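Local coordinates for DUF7790 domain-containing protein (PDB 6ULO) that is of unknown function but carries a Rossmann-like domain of the DUF7790 family and is probably held at the membrane by a transmembrane helix, at residues T45-E50 with R154-T159; V70-N75 with Q94-A99; R118-E123 with K147-F152. All blocks are in the same frame, centred on the assembly; numbering follows the deposited sequence. Where two conformers were deposited one is given.

Contact 1. Residues T45-E50 with R154-T159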
# COMPACT_ATOMS: atom_id res chain seq x y z
N THR A 45 -2.82 14.05 1.57
CA THR A 45 -2.81 12.87 0.72
C THR A 45 -1.86 11.80 1.21
O THR A 45 -1.94 10.66 0.74
CB THR A 45 -2.44 13.30 -0.69
OG1 THR A 45 -3.23 14.45 -1.03
CG2 THR A 45 -2.67 12.19 -1.72
N THR A 46 -0.98 12.12 2.16
CA THR A 46 0.11 11.24 2.56
C THR A 46 -0.26 10.31 3.70
O THR A 46 0.60 9.57 4.19
CB THR A 46 1.35 12.04 2.97
OG1 THR A 46 1.08 12.80 4.16
CG2 THR A 46 1.80 12.97 1.85
N VAL A 47 -1.52 10.30 4.14
CA VAL A 47 -1.97 9.41 5.19
C VAL A 47 -3.25 8.71 4.79
O VAL A 47 -4.06 9.25 4.03
CB VAL A 47 -2.18 10.10 6.55
CG1 VAL A 47 -0.87 10.59 7.12
CG2 VAL A 47 -3.22 11.22 6.44
N SER A 48 -3.42 7.52 5.33
CA SER A 48 -4.68 6.80 5.25
C SER A 48 -5.68 7.35 6.28
O SER A 48 -5.30 7.91 7.32
CB SER A 48 -4.41 5.33 5.59
OG SER A 48 -5.59 4.54 5.53
N ASN A 49 -6.96 7.18 5.98
CA ASN A 49 -8.04 7.46 6.92
C ASN A 49 -8.86 6.21 7.20
O ASN A 49 -10.01 6.32 7.63
CB ASN A 49 -8.90 8.62 6.42
CG ASN A 49 -9.53 8.32 5.06
OD1 ASN A 49 -9.28 7.27 4.46
ND2 ASN A 49 -10.36 9.24 4.57
N GLU A 50 -8.29 5.02 6.98
CA GLU A 50 -8.94 3.73 7.21
C GLU A 50 -8.55 3.26 8.61
O GLU A 50 -7.39 2.90 8.85
CB GLU A 50 -8.49 2.74 6.13
CG GLU A 50 -8.97 3.27 4.75
CD GLU A 50 -8.35 2.58 3.52
OE1 GLU A 50 -7.45 1.72 3.69
OE2 GLU A 50 -8.78 2.90 2.36
N ARG A 154 1.94 12.79 11.79
CA ARG A 154 1.97 12.76 13.25
C ARG A 154 0.61 12.41 13.82
O ARG A 154 0.49 11.58 14.74
CB ARG A 154 2.43 14.11 13.78
CG ARG A 154 3.92 14.33 13.49
CD ARG A 154 4.28 15.81 13.61
NE ARG A 154 5.64 16.02 13.11
CZ ARG A 154 6.23 17.21 13.05
NH1 ARG A 154 5.58 18.29 13.46
NH2 ARG A 154 7.47 17.32 12.58
N LYS A 155 -0.44 13.05 13.30
CA LYS A 155 -1.78 12.77 13.78
C LYS A 155 -2.13 11.30 13.53
O LYS A 155 -2.71 10.64 14.41
CB LYS A 155 -2.76 13.73 13.11
CG LYS A 155 -4.21 13.48 13.39
CD LYS A 155 -5.03 14.59 12.75
CE LYS A 155 -6.51 14.39 12.92
NZ LYS A 155 -7.31 15.42 12.19
N ARG A 156 -1.80 10.79 12.35
CA ARG A 156 -2.10 9.41 12.04
C ARG A 156 -1.30 8.44 12.90
O ARG A 156 -1.83 7.40 13.32
CB ARG A 156 -1.86 9.19 10.55
CG ARG A 156 -2.03 7.76 10.11
CD ARG A 156 -3.50 7.35 10.15
NE ARG A 156 -3.67 6.01 9.63
CZ ARG A 156 -4.82 5.34 9.62
NH1 ARG A 156 -5.94 5.90 10.12
NH2 ARG A 156 -4.84 4.09 9.17
N HIS A 157 -0.04 8.75 13.21
CA HIS A 157 0.71 7.89 14.12
C HIS A 157 0.04 7.81 15.49
O HIS A 157 -0.05 6.73 16.08
CB HIS A 157 2.15 8.40 14.27
CG HIS A 157 3.01 8.11 13.09
ND1 HIS A 157 4.21 8.75 12.85
CD2 HIS A 157 2.85 7.22 12.07
CE1 HIS A 157 4.74 8.26 11.72
NE2 HIS A 157 3.93 7.34 11.24
N LYS A 158 -0.45 8.94 16.01
CA LYS A 158 -1.09 8.93 17.32
C LYS A 158 -2.40 8.15 17.29
O LYS A 158 -2.71 7.43 18.24
CB LYS A 158 -1.31 10.35 17.82
CG LYS A 158 0.01 11.09 17.95
CD LYS A 158 -0.18 12.58 18.21
CE LYS A 158 1.17 13.31 18.10
NZ LYS A 158 2.17 12.77 19.06
N THR A 159 -3.15 8.27 16.19
CA THR A 159 -4.36 7.48 16.01
C THR A 159 -4.03 5.99 15.92
O THR A 159 -4.73 5.17 16.51
CB THR A 159 -5.07 7.96 14.75
OG1 THR A 159 -5.60 9.26 15.04
CG2 THR A 159 -6.19 7.01 14.35

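Contact 2. Residues V70-N75 with Q94-A99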
# COMPACT_ATOMS: atom_id res chain seq x y z
N VAL A 70 -1.20 1.22 -3.61
CA VAL A 70 -1.32 2.67 -3.65
C VAL A 70 -1.22 3.21 -2.23
O VAL A 70 -1.41 2.48 -1.25
CB VAL A 70 -2.63 3.12 -4.34
CG1 VAL A 70 -2.76 2.47 -5.72
CG2 VAL A 70 -3.83 2.81 -3.45
N GLY A 71 -0.94 4.52 -2.10
CA GLY A 71 -0.95 5.09 -0.76
C GLY A 71 0.35 4.99 -0.00
O GLY A 71 1.43 4.94 -0.60
N SER A 72 0.28 4.97 1.32
CA SER A 72 1.43 5.28 2.15
C SER A 72 1.70 4.23 3.22
O SER A 72 1.80 3.04 2.92
CB SER A 72 1.22 6.69 2.71
OG SER A 72 1.03 7.56 1.62
N GLU A 73 1.82 4.65 4.50
CA GLU A 73 2.28 3.74 5.55
C GLU A 73 1.35 2.57 5.81
O GLU A 73 1.82 1.54 6.33
CB GLU A 73 2.53 4.48 6.88
CG GLU A 73 3.79 5.34 6.83
CD GLU A 73 3.77 6.26 8.02
OE1 GLU A 73 3.14 7.35 7.92
OE2 GLU A 73 4.34 5.89 9.06
N GLN A 74 0.07 2.67 5.46
CA GLN A 74 -0.82 1.54 5.71
C GLN A 74 -0.37 0.31 4.94
O GLN A 74 -0.65 -0.83 5.34
CB GLN A 74 -2.28 1.89 5.40
CG GLN A 74 -2.63 2.01 3.92
CD GLN A 74 -2.45 3.38 3.35
OE1 GLN A 74 -1.46 4.06 3.61
NE2 GLN A 74 -3.39 3.81 2.51
N ASN A 75 0.35 0.50 3.82
CA ASN A 75 0.89 -0.63 3.06
C ASN A 75 1.93 -1.39 3.86
O ASN A 75 2.06 -2.61 3.71
CB ASN A 75 1.51 -0.11 1.78
CG ASN A 75 0.44 0.42 0.84
OD1 ASN A 75 -0.34 -0.35 0.27
ND2 ASN A 75 0.40 1.73 0.66
N GLN A 94 2.91 12.84 -6.77
CA GLN A 94 4.33 12.94 -6.44
C GLN A 94 4.56 13.04 -4.94
O GLN A 94 5.53 12.45 -4.42
CB GLN A 94 4.97 14.11 -7.18
CG GLN A 94 6.47 14.08 -7.14
CD GLN A 94 7.06 12.74 -7.58
OE1 GLN A 94 7.59 11.98 -6.78
NE2 GLN A 94 6.95 12.44 -8.87
N ILE A 95 3.67 13.73 -4.21
CA ILE A 95 3.92 13.88 -2.78
C ILE A 95 3.89 12.54 -2.08
O ILE A 95 4.62 12.33 -1.11
CB ILE A 95 2.97 14.91 -2.12
CG1 ILE A 95 3.58 15.38 -0.77
CG2 ILE A 95 1.55 14.33 -1.87
CD1 ILE A 95 2.74 16.47 -0.07
N VAL A 96 3.04 11.61 -2.54
CA VAL A 96 2.96 10.30 -1.92
C VAL A 96 4.24 9.51 -2.18
O VAL A 96 4.82 8.92 -1.27
CB VAL A 96 1.72 9.55 -2.43
CG1 VAL A 96 1.73 8.11 -1.97
CG2 VAL A 96 0.43 10.23 -1.99
N VAL A 97 4.73 9.53 -3.43
CA VAL A 97 5.95 8.82 -3.78
C VAL A 97 7.12 9.36 -2.97
O VAL A 97 7.89 8.59 -2.38
CB VAL A 97 6.21 8.89 -5.31
CG1 VAL A 97 7.51 8.15 -5.66
CG2 VAL A 97 5.02 8.29 -6.09
N HIS A 98 7.21 10.68 -2.85
CA HIS A 98 8.32 11.27 -2.12
C HIS A 98 8.21 11.07 -0.62
O HIS A 98 9.22 10.82 0.04
CB HIS A 98 8.41 12.75 -2.46
CG HIS A 98 9.03 12.99 -3.79
ND1 HIS A 98 8.92 14.18 -4.47
CD2 HIS A 98 9.82 12.19 -4.54
CE1 HIS A 98 9.62 14.10 -5.59
NE2 HIS A 98 10.18 12.90 -5.66
N ALA A 99 6.99 11.17 -0.05
CA ALA A 99 6.85 10.92 1.38
C ALA A 99 7.20 9.47 1.70
O ALA A 99 7.82 9.19 2.73
CB ALA A 99 5.44 11.29 1.87
O HOH W 1 3.13 9.11 1.13

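Contact 3. Residues R118-E123 with K147-F152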
# COMPACT_ATOMS: atom_id res chain seq x y z
N ARG A 118 9.70 9.09 16.17
CA ARG A 118 10.31 10.34 16.58
C ARG A 118 10.78 11.18 15.39
O ARG A 118 10.58 12.40 15.38
CB ARG A 118 11.47 10.04 17.53
CG ARG A 118 12.05 11.26 18.19
CD ARG A 118 13.16 10.87 19.16
NE ARG A 118 14.04 9.87 18.58
CZ ARG A 118 15.07 10.14 17.78
NH1 ARG A 118 15.32 11.39 17.43
NH2 ARG A 118 15.82 9.15 17.32
N LEU A 119 11.41 10.56 14.38
CA LEU A 119 11.88 11.33 13.23
C LEU A 119 10.73 12.00 12.50
O LEU A 119 10.87 13.14 12.03
CB LEU A 119 12.66 10.47 12.23
CG LEU A 119 14.06 10.06 12.68
CD1 LEU A 119 14.67 9.23 11.55
CD2 LEU A 119 14.98 11.28 13.03
N TRP A 120 9.58 11.32 12.37
CA TRP A 120 8.43 11.96 11.75
C TRP A 120 7.76 12.96 12.68
O TRP A 120 6.99 13.81 12.21
CB TRP A 120 7.39 10.92 11.32
CG TRP A 120 7.53 10.45 9.88
CD1 TRP A 120 7.71 9.17 9.42
CD2 TRP A 120 7.45 11.28 8.71
NE1 TRP A 120 7.74 9.16 8.04
CE2 TRP A 120 7.59 10.44 7.58
CE3 TRP A 120 7.26 12.65 8.51
CZ2 TRP A 120 7.55 10.92 6.28
CZ3 TRP A 120 7.22 13.13 7.21
CH2 TRP A 120 7.37 12.27 6.11
N GLY A 121 8.09 12.93 13.98
CA GLY A 121 7.44 13.73 14.98
C GLY A 121 8.11 15.05 15.21
O GLY A 121 9.20 15.33 14.73
N LYS A 122 7.44 15.88 16.01
CA LYS A 122 8.00 17.19 16.34
C LYS A 122 9.36 17.06 17.03
O LYS A 122 10.29 17.84 16.75
CB LYS A 122 7.01 17.92 17.24
N GLU A 123 9.50 16.07 17.91
CA GLU A 123 10.74 15.89 18.66
C GLU A 123 11.94 15.66 17.75
O GLU A 123 13.03 16.20 17.99
CB GLU A 123 10.61 14.73 19.65
CG GLU A 123 11.95 14.34 20.31
CD GLU A 123 11.84 13.12 21.21
OE1 GLU A 123 10.83 12.39 21.14
OE2 GLU A 123 12.81 12.88 21.98
N LYS A 147 7.73 18.82 5.50
CA LYS A 147 6.99 19.88 6.17
C LYS A 147 5.51 19.86 5.82
O LYS A 147 4.67 20.15 6.67
CB LYS A 147 7.62 21.23 5.88
CG LYS A 147 8.99 21.31 6.50
CD LYS A 147 9.74 22.53 6.01
CE LYS A 147 11.19 22.50 6.45
NZ LYS A 147 11.95 23.67 5.95
N GLN A 148 5.16 19.48 4.59
CA GLN A 148 3.74 19.38 4.23
C GLN A 148 3.10 18.17 4.89
O GLN A 148 1.95 18.23 5.33
CB GLN A 148 3.65 19.18 2.72
CG GLN A 148 3.96 20.37 1.89
CD GLN A 148 3.98 20.00 0.43
OE1 GLN A 148 4.85 19.26 -0.01
NE2 GLN A 148 2.98 20.46 -0.30
N ALA A 149 3.79 17.03 4.89
CA ALA A 149 3.19 15.76 5.28
C ALA A 149 3.22 15.55 6.78
O ALA A 149 2.29 14.96 7.34
CB ALA A 149 3.93 14.60 4.61
N SER A 150 4.26 16.01 7.45
CA SER A 150 4.43 15.67 8.87
C SER A 150 3.25 16.01 9.78
O SER A 150 2.93 15.19 10.66
CB SER A 150 5.79 16.18 9.42
OG SER A 150 5.90 17.58 9.31
N PRO A 151 2.54 17.13 9.64
CA PRO A 151 1.41 17.33 10.56
C PRO A 151 0.36 16.23 10.43
O PRO A 151 -0.23 15.80 11.43
CB PRO A 151 0.89 18.72 10.19
CG PRO A 151 2.07 19.40 9.50
CD PRO A 151 2.74 18.29 8.75
N PHE A 152 0.12 15.74 9.21
CA PHE A 152 -0.85 14.67 9.01
C PHE A 152 -0.30 13.33 9.47
O PHE A 152 -1.02 12.55 10.09
CB PHE A 152 -1.23 14.62 7.53
CG PHE A 152 -1.88 15.88 7.06
CD1 PHE A 152 -3.26 16.06 7.23
CD2 PHE A 152 -1.13 16.91 6.51
CE1 PHE A 152 -3.86 17.23 6.82
CE2 PHE A 152 -1.72 18.08 6.10
CZ PHE A 152 -3.10 18.25 6.27

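Contact 1. Residues T45-E50 with R154-T159
Arg156 and the backbone of Ser48 and Glu50 form a side-chain-to-main-chain contact, with Val47 packing beside it. It joins helix 139-166 to the loop that leads into helix 57-60. One hydrogen bond is the core: Arg156 NH2 gives a nearly straight bond to Glu50 O at 2.8 Å, with an N-H...O angle of 167°. Glu50 O lies close to the guanidinium plane, at its edge; relative to the carbonyl, the donor stands above the plane. Ser48 O sits over one face of the guanidinium, offset toward its rim, 3.5 Å from Arg156 CZ. The chain of Arg156 gets there by leaving the helix with CG anti to the backbone N (chi1 176°) and then bending at chi2. The loop contains an ST turn, in which Ser48 OG accepts from Glu50 N at 3.1 Å. Val47 CG1 meets Arg156 CB at 3.8 Å, the two side chains running past each other in opposite directions. The Glu50 carboxylate goes elsewhere, to Tyr222, Ser224 and Thr254. Arg156 has a second partner: its NH1 makes a salt bridge with Asp51.

Contact 2. Residues V70-N75 with Q94-A99
Val96 turns its CG1 methyl toward the turn at Gly71 and Ser72. The methyl lies anti to the backbone N (chi1 171°) and meets Gly71 O at 3.5 Å. It also lies 3.7 Å from Ser72 OG, so one branch of the valine does all the touching. No direct hydrogen bond crosses the contact. A water bridges it, 2.7 Å from Ser72 OG and donating to Val96 O at 2.9 Å. Ser72 has two conformers, so both contacts of its OG, made by one of them, are uncertain. The turn is held from within. Asn75 ND2 donates to Val70 O at 2.7 Å, in the plane of its amide, and to Ser72 O at 3.0 Å. The backbone N of Asn75 reaches Ser72 O from the same face. Ser72 N binds Gln74 OE1 at 3.0 Å. The turn links strand 66-69, in the parallel part of the mixed sheet, to helix 74-82. In Rossmann-fold relatives this position corresponds to the nucleotide-binding loop; whether this protein binds a nucleotide is not known. Asp91, at the end of strand 86-91, accepts from Gly71 N and touches Val96. Asn100 of helix 94-109 donates to Gly71 O, and helix 139-166 packs over Ile95 and Ala99.

Contact 3. Residues R118-E123 with K147-F152
Trp120 and Ser150 meet where the last turn of helix 113-120 packs on the long helix 139-166. The six-membered edge of the indole abuts Ser150 CB, which lies near the ring plane, 3.9 Å from Trp120 CE3 and 4.0 Å from Trp120 CZ3. The far corner, Trp120 CH2, approaches Ala149 CB obliquely at 4.4 Å. Trp120 O also rests 3.9 Å from Ser150 CB. The CB bond of Trp120 leaves alongside helix 139-166; with chi1 -93°, off the staggered values, and chi2 123°, the end of the ring comes nearer. Ser150 OG sits between its own backbone N and carbonyl carbon (chi1 60°) and bonds back to Tyr146 O in the preceding turn. The serine thus offers carbon to the indole, its hydroxyl satisfied within its own helix. Neither Pro151, which has no N-H, nor Phe152 N bonds to the turn before, and the helix is kinked there. Phe152 N makes only a weak bond to Ala149 O. Gly121 leaves helical angles, and Arg154 NE bonds to Trp120 O. Trp120 NE1 binds Thr103 OG1, Phe106 meets the indole in a T-shaped stack, and the Tyr146 ring meets it with nearly parallel planes. This is a tryptophan at a helix end packed against small residues of a neighbouring helix, in the run of helices joining strands 86-91 and 191-195, which looks like an insertion in a Rossmann-like crossover.

Overall arrangement
From the N terminus, the loop 45-50 comes first, and contact 1 closes the longest loop by joining it to helix 139-166. Contacts 2 and 3 both nest inside that loop, one after the other. Contact 2 spans strand 86-91 and ties the turn after the first strand to helix 94-109. Contact 3 closes a nearly all-helical loop between helices 113-120 and 139-166. Contacts 1 and 3 share helix 139-166, and their centres are about 11 Å apart. His157 and Glu73 make a probable hydrogen bond between contacts 1 and 2. Contacts 1 and 2 thus join helices to loops 45-50 and 70-75, while contact 3 ties two helices of the connection to each other.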